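Local coordinates for glycosyl hydrolase 25 (Streptococcus pneumoniae, PDB 4FF5), which probably hydrolyses glycosidic bonds of peptidoglycan, as family 25 glycosyl hydrolases do, and acts as a virulence factor in host-cell invasion, at residues 150-164 with 182-196. Sequence-based numbering, arbitrary orientation.
With EDO (1,2-ethanediol), chain G.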
ATOM      1  N   TYR A 150      -0.455  -8.304  -2.774  1.00 17.41           N
ATOM      2  CA  TYR A 150      -1.719  -7.592  -2.758  1.00 16.80           C
ATOM      3  C   TYR A 150      -1.587  -6.358  -3.644  1.00 16.23           C
ATOM      4  O   TYR A 150      -0.494  -5.822  -3.801  1.00 15.10           O
ATOM      5  CB  TYR A 150      -2.060  -7.156  -1.327  1.00 16.91           C
ATOM      6  CG  TYR A 150      -3.444  -7.556  -0.857  1.00 17.05           C
ATOM      7  CD1 TYR A 150      -3.640  -8.745  -0.147  1.00 17.98           C
ATOM      8  CD2 TYR A 150      -4.556  -6.746  -1.115  1.00 16.94           C
ATOM      9  CE1 TYR A 150      -4.909  -9.122   0.288  1.00 17.85           C
ATOM     10  CE2 TYR A 150      -5.827  -7.111  -0.680  1.00 16.99           C
ATOM     11  CZ  TYR A 150      -5.993  -8.299   0.027  1.00 17.72           C
ATOM     12  OH  TYR A 150      -7.252  -8.681   0.454  1.00 17.55           O
ATOM     13  N   TYR A 151      -2.697  -5.909  -4.205  1.00 15.41           N
ATOM     14  CA  TYR A 151      -2.721  -4.647  -4.930  1.00 16.04           C
ATOM     15  C   TYR A 151      -3.624  -3.685  -4.172  1.00 15.44           C
ATOM     16  O   TYR A 151      -4.753  -4.037  -3.852  1.00 15.96           O
ATOM     17  CB  TYR A 151      -3.307  -4.864  -6.314  1.00 16.50           C
ATOM     18  CG  TYR A 151      -2.469  -5.716  -7.217  1.00 17.17           C
ATOM     19  CD1 TYR A 151      -2.549  -7.121  -7.179  1.00 17.71           C
ATOM     20  CD2 TYR A 151      -1.631  -5.122  -8.155  1.00 17.13           C
ATOM     21  CE1 TYR A 151      -1.770  -7.901  -8.047  1.00 18.26           C
ATOM     22  CE2 TYR A 151      -0.857  -5.891  -9.020  1.00 17.82           C
ATOM     23  CZ  TYR A 151      -0.931  -7.271  -8.969  1.00 18.55           C
ATOM     24  OH  TYR A 151      -0.140  -7.994  -9.857  1.00 19.05           O
ATOM     25  N   TRP A 152      -3.131  -2.486  -3.889  1.00 14.85           N
ATOM     26  CA  TRP A 152      -3.902  -1.497  -3.116  1.00 13.88           C
ATOM     27  C   TRP A 152      -4.193  -0.239  -3.900  1.00 13.52           C
ATOM     28  O   TRP A 152      -3.304   0.313  -4.579  1.00 13.26           O
ATOM     29  CB  TRP A 152      -3.123  -1.117  -1.853  1.00 13.63           C
ATOM     30  CG  TRP A 152      -3.011  -2.223  -0.826  1.00 13.82           C
ATOM     31  CD1 TRP A 152      -1.964  -3.115  -0.646  1.00 14.15           C
ATOM     32  CD2 TRP A 152      -3.998  -2.579   0.198  1.00 13.97           C
ATOM     33  NE1 TRP A 152      -2.217  -3.966   0.398  1.00 14.94           N
ATOM     34  CE2 TRP A 152      -3.427  -3.706   0.944  1.00 14.37           C
ATOM     35  CE3 TRP A 152      -5.259  -2.093   0.563  1.00 13.47           C
ATOM     36  CZ2 TRP A 152      -4.092  -4.298   2.016  1.00 14.31           C
ATOM     37  CZ3 TRP A 152      -5.928  -2.715   1.627  1.00 13.73           C
ATOM     38  CH2 TRP A 152      -5.349  -3.777   2.345  1.00 13.83           C
ATOM     39  N   LEU A 153      -5.430   0.252  -3.774  1.00 12.88           N
ATOM     40  CA  LEU A 153      -5.842   1.524  -4.355  1.00 12.74           C
ATOM     41  C   LEU A 153      -5.778   2.571  -3.272  1.00 12.88           C
ATOM     42  O   LEU A 153      -6.536   2.493  -2.297  1.00 13.30           O
ATOM     43  CB  LEU A 153      -7.299   1.428  -4.865  1.00 12.86           C
ATOM     44  CG  LEU A 153      -7.466   0.864  -6.293  1.00 13.24           C
ATOM     45  CD1 LEU A 153      -7.033  -0.593  -6.382  1.00 13.12           C
ATOM     46  CD2 LEU A 153      -8.901   1.078  -6.767  1.00 13.17           C
ATOM     47  N   ASP A 154      -4.856   3.518  -3.410  1.00 13.24           N
ATOM     48  CA  ASP A 154      -4.706   4.620  -2.455  1.00 13.44           C
ATOM     49  C   ASP A 154      -5.626   5.755  -2.916  1.00 13.56           C
ATOM     50  O   ASP A 154      -5.349   6.430  -3.907  1.00 12.90           O
ATOM     51  CB  ASP A 154      -3.224   5.044  -2.369  1.00 14.10           C
ATOM     52  CG  ASP A 154      -3.022   6.399  -1.688  1.00 14.92           C
ATOM     53  OD1 ASP A 154      -3.984   6.986  -1.165  1.00 15.00           O
ATOM     54  OD2 ASP A 154      -1.904   6.916  -1.734  1.00 16.33           O
ATOM     55  N   VAL A 155      -6.744   5.928  -2.208  1.00 13.81           N
ATOM     56  CA  VAL A 155      -7.761   6.895  -2.597  1.00 14.46           C
ATOM     57  C   VAL A 155      -7.744   8.060  -1.613  1.00 16.07           C
ATOM     58  O   VAL A 155      -8.019   7.868  -0.421  1.00 17.56           O
ATOM     59  CB  VAL A 155      -9.160   6.237  -2.602  1.00 14.35           C
ATOM     60  CG1 VAL A 155     -10.235   7.252  -2.974  1.00 14.09           C
ATOM     61  CG2 VAL A 155      -9.174   5.059  -3.575  1.00 13.47           C
ATOM     62  N   GLU A 156      -7.419   9.265  -2.064  1.00 16.98           N
ATOM     63  CA  GLU A 156      -7.458  10.365  -1.098  1.00 19.45           C
ATOM     64  C   GLU A 156      -7.839  11.747  -1.577  1.00 21.27           C
ATOM     65  O   GLU A 156      -8.004  12.653  -0.764  1.00 22.78           O
ATOM     66  CB  GLU A 156      -6.192  10.432  -0.273  1.00 19.45           C
ATOM     67  CG  GLU A 156      -4.918  10.556  -1.073  1.00 20.45           C
ATOM     68  CD  GLU A 156      -3.696  10.299  -0.172  1.00 20.27           C
ATOM     69  OE1 GLU A 156      -3.163  11.289   0.321  1.00 22.25           O
ATOM     70  OE2 GLU A 156      -3.272   9.136   0.059  1.00 18.37           O
ATOM     71  N   ASP A 157      -7.978  11.936  -2.869  1.00 23.00           N
ATOM     72  CA  ASP A 157      -8.708  13.132  -3.264  1.00 24.96           C
ATOM     73  C   ASP A 157      -9.641  12.944  -4.429  1.00 23.75           C
ATOM     74  O   ASP A 157      -9.515  11.992  -5.222  1.00 22.75           O
ATOM     75  CB  ASP A 157      -7.800  14.344  -3.407  1.00 29.19           C
ATOM     76  CG  ASP A 157      -6.511  14.005  -4.044  1.00 32.69           C
ATOM     77  OD1 ASP A 157      -5.472  14.461  -3.506  1.00 35.87           O
ATOM     78  OD2 ASP A 157      -6.557  13.249  -5.045  1.00 32.39           O
ATOM     79  N   LYS A 158     -10.614  13.847  -4.485  1.00 23.30           N
ATOM     80  CA  LYS A 158     -11.701  13.729  -5.437  1.00 22.29           C
ATOM     81  C   LYS A 158     -11.212  14.221  -6.779  1.00 22.19           C
ATOM     82  O   LYS A 158     -10.993  15.423  -6.967  1.00 23.50           O
ATOM     83  CB  LYS A 158     -12.909  14.543  -4.977  1.00 23.34           C
ATOM     84  CG  LYS A 158     -14.143  14.261  -5.824  1.00 24.62           C
ATOM     85  CD  LYS A 158     -15.198  15.337  -5.685  1.00 26.10           C
ATOM     86  CE  LYS A 158     -15.116  16.343  -6.820  1.00 27.62           C
ATOM     87  NZ  LYS A 158     -16.246  17.315  -6.734  1.00 28.78           N
ATOM     88  N   THR A 159     -11.026  13.292  -7.710  1.00 21.33           N
ATOM     89  CA  THR A 159     -10.498  13.641  -9.036  1.00 21.54           C
ATOM     90  C   THR A 159     -11.547  13.460 -10.119  1.00 21.69           C
ATOM     91  O   THR A 159     -11.297  13.747 -11.295  1.00 21.62           O
ATOM     92  CB  THR A 159      -9.247  12.800  -9.377  1.00 20.72           C
ATOM     93  OG1 THR A 159      -9.560  11.408  -9.207  1.00 20.41           O
ATOM     94  CG2 THR A 159      -8.105  13.176  -8.478  1.00 20.94           C
ATOM     95  N   MET A 160     -12.715  12.970  -9.701  1.00 21.96           N
ATOM     96  CA  MET A 160     -13.886  12.734 -10.554  1.00 22.87           C
ATOM     97  C   MET A 160     -15.118  13.088  -9.730  1.00 22.33           C
ATOM     98  O   MET A 160     -15.129  12.844  -8.522  1.00 21.62           O
ATOM     99  CB  MET A 160     -13.989  11.246 -10.936  1.00 23.55           C
ATOM    100  CG  MET A 160     -13.327  10.900 -12.245  1.00 24.38           C
ATOM    101  SD  MET A 160     -13.385   9.153 -12.666  1.00 24.65           S
ATOM    102  CE  MET A 160     -15.095   8.901 -13.132  1.00 24.76           C
ATOM    103  N   SER A 161     -16.151  13.633 -10.387  1.00 22.21           N
ATOM    104  CA  SER A 161     -17.374  14.085  -9.704  1.00 22.92           C
ATOM    105  C   SER A 161     -18.006  12.996  -8.844  1.00 21.79           C
ATOM    106  O   SER A 161     -18.397  13.246  -7.694  1.00 21.52           O
ATOM    107  CB  SER A 161     -18.401  14.597 -10.709  1.00 24.71           C
ATOM    108  OG  SER A 161     -17.913  15.748 -11.361  1.00 26.86           O
ATOM    109  N   ASN A 162     -18.109  11.799  -9.415  1.00 21.03           N
ATOM    110  CA  ASN A 162     -18.534  10.620  -8.669  1.00 19.97           C
ATOM    111  C   ASN A 162     -17.275   9.782  -8.432  1.00 18.72           C
ATOM    112  O   ASN A 162     -16.936   8.877  -9.218  1.00 17.93           O
ATOM    113  CB  ASN A 162     -19.622   9.834  -9.427  1.00 20.70           C
ATOM    114  CG  ASN A 162     -20.330   8.782  -8.562  1.00 20.07           C
ATOM    115  OD1 ASN A 162     -21.564   8.629  -8.623  1.00 21.56           O
ATOM    116  ND2 ASN A 162     -19.573   8.044  -7.787  1.00 18.93           N
ATOM    117  N   MET A 163     -16.569  10.117  -7.357  1.00 18.35           N
ATOM    118  CA  MET A 163     -15.341   9.423  -7.020  1.00 18.52           C
ATOM    119  C   MET A 163     -15.596   7.936  -6.744  1.00 18.23           C
ATOM    120  O   MET A 163     -14.752   7.109  -7.075  1.00 18.54           O
ATOM    121  CB  MET A 163     -14.624  10.115  -5.840  1.00 19.27           C
ATOM    122  CG  MET A 163     -13.140   9.808  -5.741  1.00 20.13           C
ATOM    123  SD  MET A 163     -12.225  10.130  -7.270  1.00 21.35           S
ATOM    124  CE  MET A 163     -10.725   9.249  -6.804  1.00 21.22           C
ATOM    125  N   ASN A 164     -16.753   7.593  -6.168  1.00 17.53           N
ATOM    126  CA  ASN A 164     -17.082   6.182  -5.905  1.00 17.86           C
ATOM    127  C   ASN A 164     -17.087   5.356  -7.197  1.00 17.97           C
ATOM    128  O   ASN A 164     -16.532   4.256  -7.250  1.00 16.76           O
ATOM    129  CB  ASN A 164     -18.422   6.027  -5.176  1.00 17.86           C
ATOM    130  CG  ASN A 164     -18.694   4.586  -4.753  1.00 18.21           C
ATOM    131  OD1 ASN A 164     -17.789   3.877  -4.317  1.00 17.72           O
ATOM    132  ND2 ASN A 164     -19.957   4.158  -4.855  1.00 18.59           N
ATOM    133  N   ILE A 182      -7.334  -7.264  -4.140  1.00 16.88           N
ATOM    134  CA  ILE A 182      -7.486  -5.837  -4.441  1.00 16.23           C
ATOM    135  C   ILE A 182      -8.104  -5.126  -3.232  1.00 15.63           C
ATOM    136  O   ILE A 182      -9.293  -5.306  -2.922  1.00 15.44           O
ATOM    137  CB  ILE A 182      -8.341  -5.554  -5.691  1.00 16.60           C
ATOM    138  CG1 ILE A 182      -7.877  -6.382  -6.894  1.00 16.51           C
ATOM    139  CG2 ILE A 182      -8.240  -4.084  -6.077  1.00 15.68           C
ATOM    140  CD1 ILE A 182      -8.737  -6.106  -8.119  1.00 17.72           C
ATOM    141  N   GLY A 183      -7.281  -4.318  -2.568  1.00 14.68           N
ATOM    142  CA  GLY A 183      -7.719  -3.642  -1.356  1.00 13.68           C
ATOM    143  C   GLY A 183      -7.807  -2.160  -1.587  1.00 13.18           C
ATOM    144  O   GLY A 183      -7.275  -1.641  -2.580  1.00 13.16           O
ATOM    145  N   ILE A 184      -8.490  -1.467  -0.680  1.00 12.36           N
ATOM    146  CA  ILE A 184      -8.611  -0.002  -0.785  1.00 11.59           C
ATOM    147  C   ILE A 184      -8.063   0.683   0.478  1.00 11.33           C
ATOM    148  O   ILE A 184      -8.381   0.299   1.576  1.00 11.07           O
ATOM    149  CB  ILE A 184     -10.078   0.463  -1.074  1.00 11.56           C
ATOM    150  CG1 ILE A 184     -10.121   2.003  -1.173  1.00 11.39           C
ATOM    151  CG2 ILE A 184     -11.039  -0.066   0.011  1.00 11.40           C
ATOM    152  CD1 ILE A 184     -11.432   2.568  -1.698  1.00 11.67           C
ATOM    153  N   TYR A 185      -7.192   1.673   0.277  1.00 10.94           N
ATOM    154  CA  TYR A 185      -6.780   2.599   1.312  1.00 11.25           C
ATOM    155  C   TYR A 185      -7.602   3.895   1.180  1.00 11.26           C
ATOM    156  O   TYR A 185      -7.635   4.529   0.114  1.00 11.11           O
ATOM    157  CB  TYR A 185      -5.284   2.872   1.152  1.00 10.91           C
ATOM    158  CG  TYR A 185      -4.691   4.032   1.933  1.00 11.25           C
ATOM    159  CD1 TYR A 185      -3.961   3.808   3.089  1.00 11.34           C
ATOM    160  CD2 TYR A 185      -4.831   5.354   1.483  1.00 11.42           C
ATOM    161  CE1 TYR A 185      -3.361   4.863   3.770  1.00 11.62           C
ATOM    162  CE2 TYR A 185      -4.242   6.414   2.166  1.00 11.77           C
ATOM    163  CZ  TYR A 185      -3.522   6.170   3.300  1.00 11.70           C
ATOM    164  OH  TYR A 185      -2.938   7.241   3.962  1.00 12.37           O
ATOM    165  N   VAL A 186      -8.281   4.270   2.261  1.00 11.66           N
ATOM    166  CA  VAL A 186      -9.105   5.488   2.235  1.00 11.73           C
ATOM    167  C   VAL A 186      -9.324   6.004   3.664  1.00 12.20           C
ATOM    168  O   VAL A 186      -9.511   5.208   4.587  1.00 12.09           O
ATOM    169  CB  VAL A 186     -10.434   5.239   1.450  1.00 11.90           C
ATOM    170  CG1 VAL A 186     -11.304   4.151   2.081  1.00 12.38           C
ATOM    171  CG2 VAL A 186     -11.223   6.535   1.248  1.00 11.98           C
ATOM    172  N   GLY A 187      -9.279   7.321   3.848  1.00 12.82           N
ATOM    173  CA  GLY A 187      -9.573   7.900   5.174  1.00 13.01           C
ATOM    174  C   GLY A 187     -11.067   7.804   5.458  1.00 13.10           C
ATOM    175  O   GLY A 187     -11.892   7.714   4.527  1.00 12.80           O
ATOM    176  N   VAL A 188     -11.439   7.831   6.741  1.00 13.15           N
ATOM    177  CA  VAL A 188     -12.844   7.646   7.113  1.00 13.86           C
ATOM    178  C   VAL A 188     -13.723   8.804   6.589  1.00 14.89           C
ATOM    179  O   VAL A 188     -14.806   8.581   6.008  1.00 14.70           O
ATOM    180  CB  VAL A 188     -13.006   7.488   8.642  1.00 14.03           C
ATOM    181  CG1 VAL A 188     -14.483   7.506   9.014  1.00 14.30           C
ATOM    182  CG2 VAL A 188     -12.346   6.185   9.105  1.00 13.70           C
ATOM    183  N   TYR A 189     -13.259  10.026   6.800  1.00 15.93           N
ATOM    184  CA  TYR A 189     -14.036  11.184   6.373  1.00 18.39           C
ATOM    185  C   TYR A 189     -14.219  11.234   4.857  1.00 17.38           C
ATOM    186  O   TYR A 189     -15.308  11.532   4.372  1.00 17.72           O
ATOM    187  CB  TYR A 189     -13.386  12.467   6.879  1.00 22.25           C
ATOM    188  CG  TYR A 189     -13.383  12.593   8.381  1.00 25.61           C
ATOM    189  CD1 TYR A 189     -14.575  12.616   9.101  1.00 27.44           C
ATOM    190  CD2 TYR A 189     -12.184  12.692   9.075  1.00 28.38           C
ATOM    191  CE1 TYR A 189     -14.572  12.721  10.484  1.00 31.09           C
ATOM    192  CE2 TYR A 189     -12.167  12.798  10.458  1.00 32.30           C
ATOM    193  CZ  TYR A 189     -13.365  12.821  11.154  1.00 32.81           C
ATOM    194  OH  TYR A 189     -13.336  12.934  12.528  1.00 37.15           O
ATOM    195  N   PHE A 190     -13.158  10.929   4.112  1.00 16.68           N
ATOM    196  CA  PHE A 190     -13.249  10.900   2.655  1.00 16.26           C
ATOM    197  C   PHE A 190     -14.267   9.852   2.186  1.00 16.21           C
ATOM    198  O   PHE A 190     -15.132  10.134   1.352  1.00 15.59           O
ATOM    199  CB  PHE A 190     -11.873  10.627   2.015  1.00 16.08           C
ATOM    200  CG  PHE A 190     -11.847  10.876   0.532  1.00 16.62           C
ATOM    201  CD1 PHE A 190     -11.478  12.122   0.034  1.00 17.33           C
ATOM    202  CD2 PHE A 190     -12.242   9.893  -0.360  1.00 16.89           C
ATOM    203  CE1 PHE A 190     -11.479  12.374  -1.331  1.00 18.60           C
ATOM    204  CE2 PHE A 190     -12.248  10.138  -1.737  1.00 17.94           C
ATOM    205  CZ  PHE A 190     -11.860  11.385  -2.222  1.00 17.82           C
ATOM    206  N   MET A 191     -14.130   8.642   2.723  1.00 16.35           N
ATOM    207  CA  MET A 191     -15.015   7.526   2.428  1.00 17.43           C
ATOM    208  C   MET A 191     -16.476   7.924   2.640  1.00 17.89           C
ATOM    209  O   MET A 191     -17.310   7.663   1.781  1.00 17.06           O
ATOM    210  CB  MET A 191     -14.656   6.331   3.331  1.00 17.65           C
ATOM    211  CG  MET A 191     -15.660   5.184   3.299  1.00 19.64           C
ATOM    212  SD  MET A 191     -15.023   3.763   4.206  1.00 20.39           S
ATOM    213  CE  MET A 191     -15.208   4.341   5.892  1.00 22.00           C
ATOM    214  N   GLU A 192     -16.766   8.556   3.784  1.00 18.23           N
ATOM    215  CA  GLU A 192     -18.139   8.945   4.118  1.00 20.09           C
ATOM    216  C   GLU A 192     -18.622  10.116   3.256  1.00 19.93           C
ATOM    217  O   GLU A 192     -19.741  10.075   2.725  1.00 18.88           O
ATOM    218  CB  GLU A 192     -18.270   9.239   5.617  1.00 22.34           C
ATOM    219  CG  GLU A 192     -17.995   8.001   6.490  1.00 23.67           C
ATOM    220  CD  GLU A 192     -17.949   8.296   7.978  1.00 26.60           C
ATOM    221  OE1 GLU A 192     -17.849   9.485   8.358  1.00 29.17           O
ATOM    222  OE2 GLU A 192     -17.998   7.332   8.782  1.00 27.10           O
ATOM    223  N   GLU A 193     -17.771  11.129   3.082  1.00 19.71           N
ATOM    224  CA  GLU A 193     -18.107  12.289   2.245  1.00 21.12           C
ATOM    225  C   GLU A 193     -18.497  11.873   0.813  1.00 21.11           C
ATOM    226  O   GLU A 193     -19.471  12.380   0.262  1.00 21.13           O
ATOM    227  CB  GLU A 193     -16.946  13.292   2.212  1.00 21.88           C
ATOM    228  CG  GLU A 193     -17.104  14.454   1.238  1.00 23.50           C
ATOM    229  N   HIS A 194     -17.726  10.962   0.217  1.00 19.96           N
ATOM    230  CA  HIS A 194     -17.964  10.592  -1.175  1.00 20.22           C
ATOM    231  C   HIS A 194     -18.622   9.259  -1.334  1.00 20.06           C
ATOM    232  O   HIS A 194     -18.671   8.720  -2.444  1.00 20.10           O
ATOM    233  CB  HIS A 194     -16.676  10.684  -1.975  1.00 20.67           C
ATOM    234  CG  HIS A 194     -16.066  12.056  -1.942  1.00 21.84           C
ATOM    235  ND1 HIS A 194     -16.464  13.047  -2.776  1.00 22.81           N
ATOM    236  CD2 HIS A 194     -15.086  12.602  -1.120  1.00 21.53           C
ATOM    237  CE1 HIS A 194     -15.757  14.162  -2.507  1.00 22.82           C
ATOM    238  NE2 HIS A 194     -14.909  13.888  -1.503  1.00 22.62           N
ATOM    239  N   SER A 195     -19.164   8.726  -0.238  1.00 19.16           N
ATOM    240  CA  SER A 195     -19.869   7.452  -0.293  1.00 19.26           C
ATOM    241  C   SER A 195     -19.043   6.383  -1.009  1.00 19.53           C
ATOM    242  O   SER A 195     -19.575   5.628  -1.831  1.00 20.19           O
ATOM    243  CB  SER A 195     -21.219   7.623  -1.011  1.00 19.64           C
ATOM    244  OG  SER A 195     -22.045   8.544  -0.333  1.00 19.04           O
ATOM    245  N   ILE A 196     -17.747   6.337  -0.697  1.00 18.68           N
ATOM    246  CA  ILE A 196     -16.840   5.356  -1.288  1.00 18.83           C
ATOM    247  C   ILE A 196     -17.178   3.984  -0.726  1.00 18.80           C
ATOM    248  O   ILE A 196     -16.975   3.712   0.465  1.00 18.79           O
ATOM    249  CB  ILE A 196     -15.354   5.645  -0.990  1.00 18.27           C
ATOM    250  CG1 ILE A 196     -14.942   7.075  -1.397  1.00 18.98           C
ATOM    251  CG2 ILE A 196     -14.484   4.602  -1.684  1.00 19.21           C
ATOM    252  CD1 ILE A 196     -14.972   7.374  -2.886  1.00 19.13           C
TER
HETATM  253  C1  EDO G 306     -15.881  14.628   5.579  1.00 33.62           C
HETATM  254  O1  EDO G 306     -15.325  14.642   4.250  1.00 37.41           O
HETATM  255  C2  EDO G 306     -17.150  13.791   5.598  1.00 36.16           C
HETATM  256  O2  EDO G 306     -16.895  12.660   6.437  1.00 36.33           O
HETATM  257  O   HOH W   1      -8.576   9.151   1.839  1.00 16.76           O
HETATM  258  O   HOH W   2      -0.529   8.126   1.604  1.00 32.32           O
HETATM  259  O   HOH W   3     -17.635  12.008  -5.271  1.00 17.90           O
HETATM  260  O   HOH W   4     -18.766   9.422  -5.058  1.00 11.38           O
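The Phe190 ring, from helix 188-193, packs against the Glu156-Lys158 backbone. Its CB sets out toward that loop, and with CG anti to the backbone N (chi1 -168°) the ring swings to meet it. CD1 and CE1 lie against Glu156 and Asp157, CE1 3.5 Å from Asp157 CA; CZ meets Lys158 N at the ring edge; CE2 touches Val155 CG1 at 3.7 Å and also nears Met163 CG. A flat, apolar ring suits this place, for His194 CD2 sits over the centre of one face, while the aliphatic part of Lys158 crosses the imidazole, CD 3.4 Å from His194 CE1.

At the root of this loop, strands 151-155 and 182-186 run parallel, their backbone hydrogen bonds donated by each in turn, from Gly183 N to Tyr151 O (2.8 Å) through to Val155 N to Tyr185 O (2.9 Å). Where they part, one water bridges Val155 O and Gly187 N. Gly183, lacking a side chain, lets Trp152 CE3 come to 3.3 Å from Gly183 C. On the same face as Trp152, Asp154 OD1 lies 3.2 Å from Tyr185 CD2, carboxylate and ring planes 76° apart; the tyrosine hydroxyl is hydrogen-bonded to Gln230. On the other face, branched Leu153 and Ile182 suit the buried interface with helix 163-177, which completes a beta-alpha-beta unit of the TIM barrel.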